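Alginate lyase A1-II' (Sphingomonas sp. A1, PDB 2CWS) probably cleaves the polysaccharide alginate as a family-7 polysaccharide lyase, this chain holding the lyase domain of a longer protein. Local coordinates at residues 95-100 against 216-221; 49-54 against 66-71; 151-156 against 180-185. All blocks are in the same frame, centred on the assembly; numbering follows the deposited sequence.

Interaction 1: 95-100 against 216-221; sequences GKTVQL and AIAKLY
The Y221 ring meets K96 at its edge, where K96 CG lies near the ring plane. Further along the lysine side chain, K96 CE comes within 3.5 Å of Y221 OH. G95 CA approaches this ring obliquely. K96 and K219 form a hydrogen-bonded antiparallel pair with their side chains on the same face of the sheet, so the two lysines run side by side and point the same way. G95 is pressed against the partner strand, with its CA 3.0 Å from K219 O. A side chain there would run into that oxygen and into L220 CD2.

Strands 88-99 and 215-228 are antiparallel neighbours in one sheet of the beta-sandwich jelly roll of this family. K219 N gives K96 O a nearly straight bond of 2.8 Å. Beyond it the register slips by one at a classic beta bulge, where V98 and Q99 both face I217. I217 O accepts two N-H groups, V98 N at 2.8 Å and Q99 N at 3.3 Å. Q99 N comes in the carbonyl plane on a lone pair, whereas V98 N is tilted from it. V98 CB then rests 3.7 Å from I217 CG2, and V98 CG2 lies 3.6 Å from K219 CD.

K219 NZ forms salt bridges with D44 and D46. D46 also bonds Y221 OH, and K96 NZ reaches G159 O. K96 NZ and K219 NZ are like charges 6.2 Å apart. D44 and D46, bound to K219 NZ, probably offset their repulsion.

Interaction 2: 49-54 against 66-71; sequences MTFWAP and PRSELR. With SO4 (sulfate ion), chain C; SO4 (sulfate ion), chain B.
F51 carries the tight part of this contact, reaching from strand 49-54 onto S68 and L70 of strand 67-72. The two strands belong to the two facing sheets of the sandwich, and no hydrogen bond joins them. F51 CD1 lies 3.3 Å from S68 O, which meets the ring obliquely. S68 OG sits in the ring plane at its edge; CB carries it anti to the backbone N (chi1 178°), and it bonds Y40 O. L70 crosses F51 at about a right angle, with L70 CG near the ring plane and 3.9 Å from F51 CE1. M49 and L70 meet tip to tip through M49 CE and L70 CD1. F41 packs edge-to-face with F51. Toward the other end the packing continues with A53 CB over the backbone of R67 and S68, and with P66 CG 3.2 Å from P54 O.

The far side of strand 67-72 is polar and takes up ions. R67 and E69 point away from 49-54. The R67 chain bends at chi3 (75°), and its NH1 gives E69 OE1 a bond of 2.8 Å in the guanidinium plane, a salt bridge. E69 OE1 also pairs with K201, and OE2 bonds Q110. R67 NH1 and NH2 hold one sulfate, NH2 at 2.8 Å from its O4; H112 and Y205 bind it too. R71 NE and NH2 hold a second, NE at 2.8 Å from its O1, with K16 NZ helping. An alanine in place of R67 takes away both N-H donors, so the first sulfate would probably be held less firmly and E69 left with K201 as its salt-bridge mate.

Both sulfates probably come from the crystallisation liquor. Anion sites at R67 and R71 are consistent with a cleft that receives the carboxylates of alginate.

Interaction 3: 151-156 against 180-185; sequences NYFTGI and DTRSVD
F153 and R182 meet at the margin of the beta-sandwich, where strand 148-154 of one sheet comes up against the outermost strand 180-185 of the other.

Stacking comes first. The R182 guanidinium lies over one face of the F153 ring, its CZ 4.1 Å from the ring centroid, with the planes 30° apart: a cation-pi stack.

An edge contact goes with it. D180 O lies near the ring plane, 3.2 Å from F153 CE2.

Charge and hydrogen bonds hold the guanidinium at its edges. R182 NE and NH1 grip D180 OD1 and OD2 side-on, one nitrogen to each oxygen, in a salt bridge within the strand. R182 NH1 and NH2 both bond Y152 O, NH2 at 2.9 Å, and both reach it from the same face of its carbonyl plane. The bend at chi2 (-69°) turns the arginine back to D180 and F153.

V184 CG2 makes a van der Waals contact with N151 ND2 at 3.9 Å; that amide N bonds M136 O.

Water links the rest. One water sits between R182 NH2 and N151 OD1, and a second joins that OD1 to S183 O at 2.8 Å from each.

How the interactions relate
From the N terminus, interaction 2 comes first: strand 49-54 and segment 66-71 close a short loop of 11 residues across the two sheets. Interaction 1 opens after it at 95-100 and closes at 216-221, near the C-terminal end. Interaction 3 lies nested inside that long loop, with 151-156 meeting 180-185; none of the loops cross. Interaction 1 pairs strands within one sheet, while interactions 2 and 3 join the sheets at places on opposite sides of the chain's centre, their centres about 24 Å apart. Interactions 1 and 2 touch directly, because 216-221 lies beside 49-54 in the same sheet. Interaction 3 reaches that sheet at its outermost strand, 180-185.

Interaction 1: 95-100 against 216-221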
# COMPACT_ATOMS: atom_id res chain seq x y z
N GLY A 95 -7.26 7.77 6.23
CA GLY A 95 -8.20 7.11 5.32
C GLY A 95 -9.20 6.28 6.04
O GLY A 95 -9.29 6.30 7.29
N LYS A 96 -9.97 5.52 5.30
CA LYS A 96 -10.95 4.60 5.86
C LYS A 96 -11.25 3.51 4.83
O LYS A 96 -11.03 3.71 3.64
CB LYS A 96 -12.29 5.26 6.27
CG LYS A 96 -12.99 5.98 5.11
CD LYS A 96 -14.43 6.34 5.40
CE LYS A 96 -14.45 7.41 6.45
NZ LYS A 96 -15.88 7.66 6.92
N THR A 97 -11.74 2.39 5.35
CA THR A 97 -12.26 1.34 4.45
C THR A 97 -13.75 1.43 4.54
O THR A 97 -14.35 1.35 5.62
CB THR A 97 -11.67 -0.01 4.86
OG1 THR A 97 -10.27 -0.01 4.55
CG2 THR A 97 -12.31 -1.14 4.04
N VAL A 98 -14.38 1.56 3.37
CA VAL A 98 -15.82 1.81 3.26
C VAL A 98 -16.60 0.53 3.06
O VAL A 98 -17.71 0.41 3.59
CB VAL A 98 -16.07 2.77 2.06
CG1 VAL A 98 -17.57 2.90 1.75
CG2 VAL A 98 -15.42 4.15 2.33
N GLN A 99 -16.06 -0.39 2.25
CA GLN A 99 -16.79 -1.60 1.87
C GLN A 99 -15.74 -2.71 1.69
O GLN A 99 -14.66 -2.45 1.13
CB GLN A 99 -17.54 -1.38 0.54
CG GLN A 99 -18.28 -2.63 0.06
CD GLN A 99 -18.97 -2.31 -1.26
OE1 GLN A 99 -19.87 -1.45 -1.31
NE2 GLN A 99 -18.65 -3.02 -2.34
N LEU A 100 -16.08 -3.89 2.17
CA LEU A 100 -15.21 -5.05 2.09
C LEU A 100 -15.78 -6.07 1.13
O LEU A 100 -17.00 -6.11 0.88
CB LEU A 100 -15.12 -5.68 3.50
CG LEU A 100 -14.23 -4.91 4.47
CD1 LEU A 100 -14.48 -5.39 5.90
CD2 LEU A 100 -12.76 -5.00 4.07
N ALA A 216 -14.46 -4.09 -3.01
CA ALA A 216 -14.09 -3.27 -1.87
C ALA A 216 -13.91 -1.81 -2.29
O ALA A 216 -13.62 -1.50 -3.45
CB ALA A 216 -12.78 -3.76 -1.25
N ILE A 217 -14.08 -0.95 -1.30
CA ILE A 217 -13.83 0.49 -1.44
C ILE A 217 -12.96 0.93 -0.28
O ILE A 217 -13.32 0.70 0.88
CB ILE A 217 -15.13 1.31 -1.41
CG1 ILE A 217 -16.09 0.92 -2.55
CG2 ILE A 217 -14.81 2.80 -1.45
CD1 ILE A 217 -17.50 1.49 -2.39
N ALA A 218 -11.85 1.59 -0.60
CA ALA A 218 -11.02 2.24 0.42
C ALA A 218 -10.83 3.70 0.01
O ALA A 218 -10.84 4.02 -1.19
CB ALA A 218 -9.65 1.57 0.55
N LYS A 219 -10.68 4.57 1.01
CA LYS A 219 -10.52 5.98 0.81
C LYS A 219 -9.29 6.52 1.49
O LYS A 219 -8.90 6.03 2.58
CB LYS A 219 -11.73 6.74 1.45
CG LYS A 219 -12.97 6.64 0.59
CD LYS A 219 -14.16 7.38 1.24
CE LYS A 219 -15.27 7.56 0.22
NZ LYS A 219 -16.43 8.34 0.79
N LEU A 220 -8.71 7.56 0.88
CA LEU A 220 -7.65 8.35 1.50
C LEU A 220 -8.08 9.82 1.47
O LEU A 220 -8.57 10.33 0.48
CB LEU A 220 -6.32 8.18 0.77
CG LEU A 220 -5.72 6.75 0.86
CD1 LEU A 220 -4.48 6.63 0.01
CD2 LEU A 220 -5.41 6.38 2.30
N TYR A 221 -7.78 10.49 2.61
CA TYR A 221 -7.99 11.93 2.74
C TYR A 221 -6.67 12.69 2.74
O TYR A 221 -6.64 13.87 2.42
CB TYR A 221 -8.74 12.27 4.05
CG TYR A 221 -10.14 11.68 4.06
CD1 TYR A 221 -10.37 10.46 4.68
CD2 TYR A 221 -11.19 12.31 3.42
CE1 TYR A 221 -11.61 9.88 4.68
CE2 TYR A 221 -12.44 11.72 3.42
CZ TYR A 221 -12.66 10.53 4.04
OH TYR A 221 -13.90 9.93 4.08

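Interaction 2: 49-54 against 66-71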
# COMPACT_ATOMS: atom_id res chain seq x y z
N MET A 49 -9.89 10.54 -2.05
CA MET A 49 -9.39 9.71 -3.17
C MET A 49 -9.87 8.28 -2.87
O MET A 49 -9.53 7.70 -1.83
CB MET A 49 -7.89 9.82 -3.23
CG MET A 49 -7.20 8.87 -4.20
SD MET A 49 -5.50 9.30 -4.56
CE MET A 49 -4.77 9.30 -2.93
N THR A 50 -10.68 7.73 -3.79
CA THR A 50 -11.46 6.54 -3.54
C THR A 50 -11.04 5.47 -4.53
O THR A 50 -11.03 5.71 -5.75
CB THR A 50 -12.95 6.90 -3.67
OG1 THR A 50 -13.26 7.96 -2.80
CG2 THR A 50 -13.81 5.68 -3.22
N PHE A 51 -10.75 4.29 -3.99
CA PHE A 51 -10.23 3.15 -4.76
C PHE A 51 -11.27 2.04 -4.72
O PHE A 51 -11.63 1.58 -3.61
CB PHE A 51 -8.96 2.60 -4.11
CG PHE A 51 -7.82 3.61 -4.00
CD1 PHE A 51 -6.84 3.66 -4.99
CD2 PHE A 51 -7.74 4.46 -2.92
CE1 PHE A 51 -5.77 4.53 -4.86
CE2 PHE A 51 -6.68 5.35 -2.80
CZ PHE A 51 -5.67 5.37 -3.76
N TRP A 52 -11.76 1.61 -5.89
CA TRP A 52 -12.74 0.53 -5.97
C TRP A 52 -12.15 -0.62 -6.79
O TRP A 52 -11.55 -0.37 -7.85
CB TRP A 52 -14.08 1.05 -6.62
CG TRP A 52 -15.01 -0.12 -6.82
CD1 TRP A 52 -15.78 -0.69 -5.82
CD2 TRP A 52 -15.28 -0.90 -8.00
NE1 TRP A 52 -16.49 -1.74 -6.32
CE2 TRP A 52 -16.20 -1.89 -7.68
CE3 TRP A 52 -14.80 -0.79 -9.35
CZ2 TRP A 52 -16.69 -2.83 -8.58
CZ3 TRP A 52 -15.29 -1.72 -10.26
CH2 TRP A 52 -16.22 -2.72 -9.88
N ALA A 53 -12.32 -1.85 -6.29
CA ALA A 53 -11.83 -3.00 -7.07
C ALA A 53 -12.74 -4.19 -6.83
O ALA A 53 -13.05 -4.51 -5.67
CB ALA A 53 -10.40 -3.38 -6.68
N PRO A 54 -13.14 -4.88 -7.87
CA PRO A 54 -13.95 -6.10 -7.75
C PRO A 54 -13.09 -7.32 -7.53
O PRO A 54 -11.95 -7.42 -8.00
CB PRO A 54 -14.65 -6.17 -9.14
CG PRO A 54 -13.59 -5.62 -10.07
CD PRO A 54 -12.91 -4.50 -9.32
N PRO A 66 -6.77 -8.95 -6.88
CA PRO A 66 -6.84 -7.70 -7.66
C PRO A 66 -6.64 -6.46 -6.77
O PRO A 66 -6.81 -6.51 -5.53
CB PRO A 66 -8.30 -7.74 -8.19
CG PRO A 66 -9.04 -8.44 -7.05
CD PRO A 66 -8.08 -9.47 -6.52
N ARG A 67 -6.29 -5.35 -7.41
CA ARG A 67 -6.02 -4.12 -6.66
C ARG A 67 -6.39 -2.89 -7.49
O ARG A 67 -6.31 -2.88 -8.72
CB ARG A 67 -4.54 -4.01 -6.26
CG ARG A 67 -3.62 -3.64 -7.43
CD ARG A 67 -2.18 -3.90 -7.06
NE ARG A 67 -1.81 -5.32 -7.06
CZ ARG A 67 -1.02 -5.95 -6.22
NH1 ARG A 67 -0.57 -5.37 -5.10
NH2 ARG A 67 -0.70 -7.22 -6.50
N SER A 68 -6.71 -1.84 -6.74
CA SER A 68 -6.64 -0.45 -7.24
C SER A 68 -5.70 0.22 -6.23
O SER A 68 -6.12 0.45 -5.10
CB SER A 68 -8.02 0.19 -7.27
OG SER A 68 -7.89 1.52 -7.71
N GLU A 69 -4.43 0.42 -6.62
CA GLU A 69 -3.41 0.67 -5.61
C GLU A 69 -2.33 1.60 -6.21
O GLU A 69 -1.91 1.37 -7.34
CB GLU A 69 -2.82 -0.64 -5.09
CG GLU A 69 -1.93 -0.53 -3.85
CD GLU A 69 -1.33 -1.85 -3.43
OE1 GLU A 69 -0.97 -2.68 -4.30
OE2 GLU A 69 -1.19 -2.06 -2.19
N LEU A 70 -1.90 2.59 -5.41
CA LEU A 70 -0.79 3.42 -5.81
C LEU A 70 0.53 2.76 -5.46
O LEU A 70 0.65 2.07 -4.45
CB LEU A 70 -0.86 4.79 -5.06
CG LEU A 70 -2.07 5.62 -5.35
CD1 LEU A 70 -2.12 6.83 -4.44
CD2 LEU A 70 -2.13 6.08 -6.85
N ARG A 71 1.52 3.00 -6.30
CA ARG A 71 2.87 2.44 -6.22
C ARG A 71 3.84 3.61 -6.27
O ARG A 71 3.83 4.39 -7.26
CB ARG A 71 3.02 1.47 -7.43
CG ARG A 71 4.30 0.63 -7.51
CD ARG A 71 5.62 1.38 -7.77
NE ARG A 71 6.59 0.41 -8.27
CZ ARG A 71 7.90 0.55 -8.19
NH1 ARG A 71 8.45 1.64 -7.64
NH2 ARG A 71 8.67 -0.45 -8.66
S SO4 C . 6.52 -2.41 -10.84
O1 SO4 C . 5.52 -1.69 -9.86
O2 SO4 C . 6.69 -1.59 -11.99
O3 SO4 C . 7.72 -2.71 -10.22
O4 SO4 C . 5.76 -3.65 -11.10
S SO4 B . 1.92 -8.26 -3.93
O1 SO4 B . 1.68 -6.72 -3.71
O2 SO4 B . 3.33 -8.60 -3.91
O3 SO4 B . 1.30 -9.00 -2.90
O4 SO4 B . 1.38 -8.65 -5.23

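Interaction 3: 151-156 against 180-185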
# COMPACT_ATOMS: atom_id res chain seq x y z
N ASN A 151 1.06 -7.36 14.07
CA ASN A 151 0.97 -6.21 14.99
C ASN A 151 -0.48 -5.74 14.95
O ASN A 151 -0.90 -5.08 13.96
CB ASN A 151 1.91 -5.07 14.58
CG ASN A 151 3.38 -5.52 14.66
OD1 ASN A 151 3.98 -5.51 15.76
ND2 ASN A 151 3.96 -5.96 13.54
N TYR A 152 -1.23 -6.08 15.97
CA TYR A 152 -2.68 -5.90 15.94
C TYR A 152 -3.11 -4.59 16.62
O TYR A 152 -2.64 -4.30 17.75
CB TYR A 152 -3.39 -7.05 16.69
CG TYR A 152 -3.12 -8.38 15.98
CD1 TYR A 152 -2.35 -9.37 16.54
CD2 TYR A 152 -3.68 -8.60 14.71
CE1 TYR A 152 -2.15 -10.61 15.82
CE2 TYR A 152 -3.50 -9.79 13.99
CZ TYR A 152 -2.73 -10.76 14.57
OH TYR A 152 -2.47 -11.96 13.91
N PHE A 153 -3.99 -3.88 15.92
CA PHE A 153 -4.59 -2.64 16.42
C PHE A 153 -6.08 -2.93 16.55
O PHE A 153 -6.81 -3.05 15.55
CB PHE A 153 -4.32 -1.48 15.44
CG PHE A 153 -2.84 -1.21 15.31
CD1 PHE A 153 -2.08 -1.91 14.34
CD2 PHE A 153 -2.22 -0.31 16.15
CE1 PHE A 153 -0.69 -1.65 14.29
CE2 PHE A 153 -0.87 -0.03 16.05
CZ PHE A 153 -0.12 -0.70 15.12
N THR A 154 -6.52 -3.00 17.79
CA THR A 154 -7.88 -3.34 18.14
C THR A 154 -8.81 -2.14 18.08
O THR A 154 -8.51 -1.07 18.64
CB THR A 154 -7.89 -3.91 19.57
OG1 THR A 154 -7.08 -5.08 19.57
CG2 THR A 154 -9.28 -4.27 20.02
N GLY A 155 -9.98 -2.32 17.40
CA GLY A 155 -11.10 -1.37 17.45
C GLY A 155 -11.30 -0.61 16.15
O GLY A 155 -12.26 0.17 16.04
N ILE A 156 -10.46 -0.82 15.15
CA ILE A 156 -10.46 -0.13 13.84
C ILE A 156 -11.64 -0.70 13.04
O ILE A 156 -11.48 -1.81 12.52
CB ILE A 156 -9.13 -0.30 13.06
CG1 ILE A 156 -7.82 -0.12 13.92
CG2 ILE A 156 -9.10 0.57 11.84
CD1 ILE A 156 -7.95 1.25 14.55
N ASP A 180 -0.36 4.96 17.85
CA ASP A 180 0.14 3.76 18.55
C ASP A 180 1.17 3.11 17.63
O ASP A 180 0.79 2.64 16.56
CB ASP A 180 -1.06 2.86 18.82
CG ASP A 180 -0.74 1.54 19.46
OD1 ASP A 180 0.47 1.19 19.59
OD2 ASP A 180 -1.71 0.82 19.83
N THR A 181 2.46 3.14 18.03
CA THR A 181 3.52 2.65 17.20
C THR A 181 4.07 1.34 17.75
O THR A 181 4.31 1.18 18.96
CB THR A 181 4.64 3.68 17.11
OG1 THR A 181 4.14 4.86 16.52
CG2 THR A 181 5.83 3.17 16.31
N ARG A 182 4.31 0.40 16.84
CA ARG A 182 5.00 -0.85 17.13
C ARG A 182 6.25 -0.93 16.25
O ARG A 182 6.29 -0.27 15.20
CB ARG A 182 4.10 -2.07 16.78
CG ARG A 182 2.66 -1.89 17.21
CD ARG A 182 2.41 -1.90 18.73
NE ARG A 182 0.98 -1.56 19.02
CZ ARG A 182 -0.04 -2.40 18.82
NH1 ARG A 182 -1.27 -1.97 19.05
NH2 ARG A 182 0.15 -3.65 18.40
N SER A 183 7.23 -1.75 16.59
CA SER A 183 8.42 -1.83 15.72
C SER A 183 8.85 -3.27 15.54
O SER A 183 8.64 -4.14 16.41
CB SER A 183 9.59 -1.00 16.29
OG SER A 183 10.13 -1.62 17.49
N VAL A 184 9.49 -3.49 14.40
CA VAL A 184 10.11 -4.78 14.04
C VAL A 184 11.45 -4.50 13.38
O VAL A 184 11.52 -3.76 12.40
CB VAL A 184 9.21 -5.56 13.07
CG1 VAL A 184 9.88 -6.88 12.64
CG2 VAL A 184 7.83 -5.83 13.68
N ASP A 185 12.53 -5.09 13.91
CA ASP A 185 13.86 -4.89 13.35
C ASP A 185 14.06 -5.95 12.25
O ASP A 185 14.50 -7.04 12.49
CB ASP A 185 14.89 -4.93 14.46
CG ASP A 185 16.30 -4.74 13.93
OD1 ASP A 185 16.48 -4.59 12.72
OD2 ASP A 185 17.21 -4.72 14.82
O HOH W 1 2.47 -5.39 18.09
O HOH W 2 6.40 -5.66 17.17
O HOH W 3 -4.56 -2.35 19.86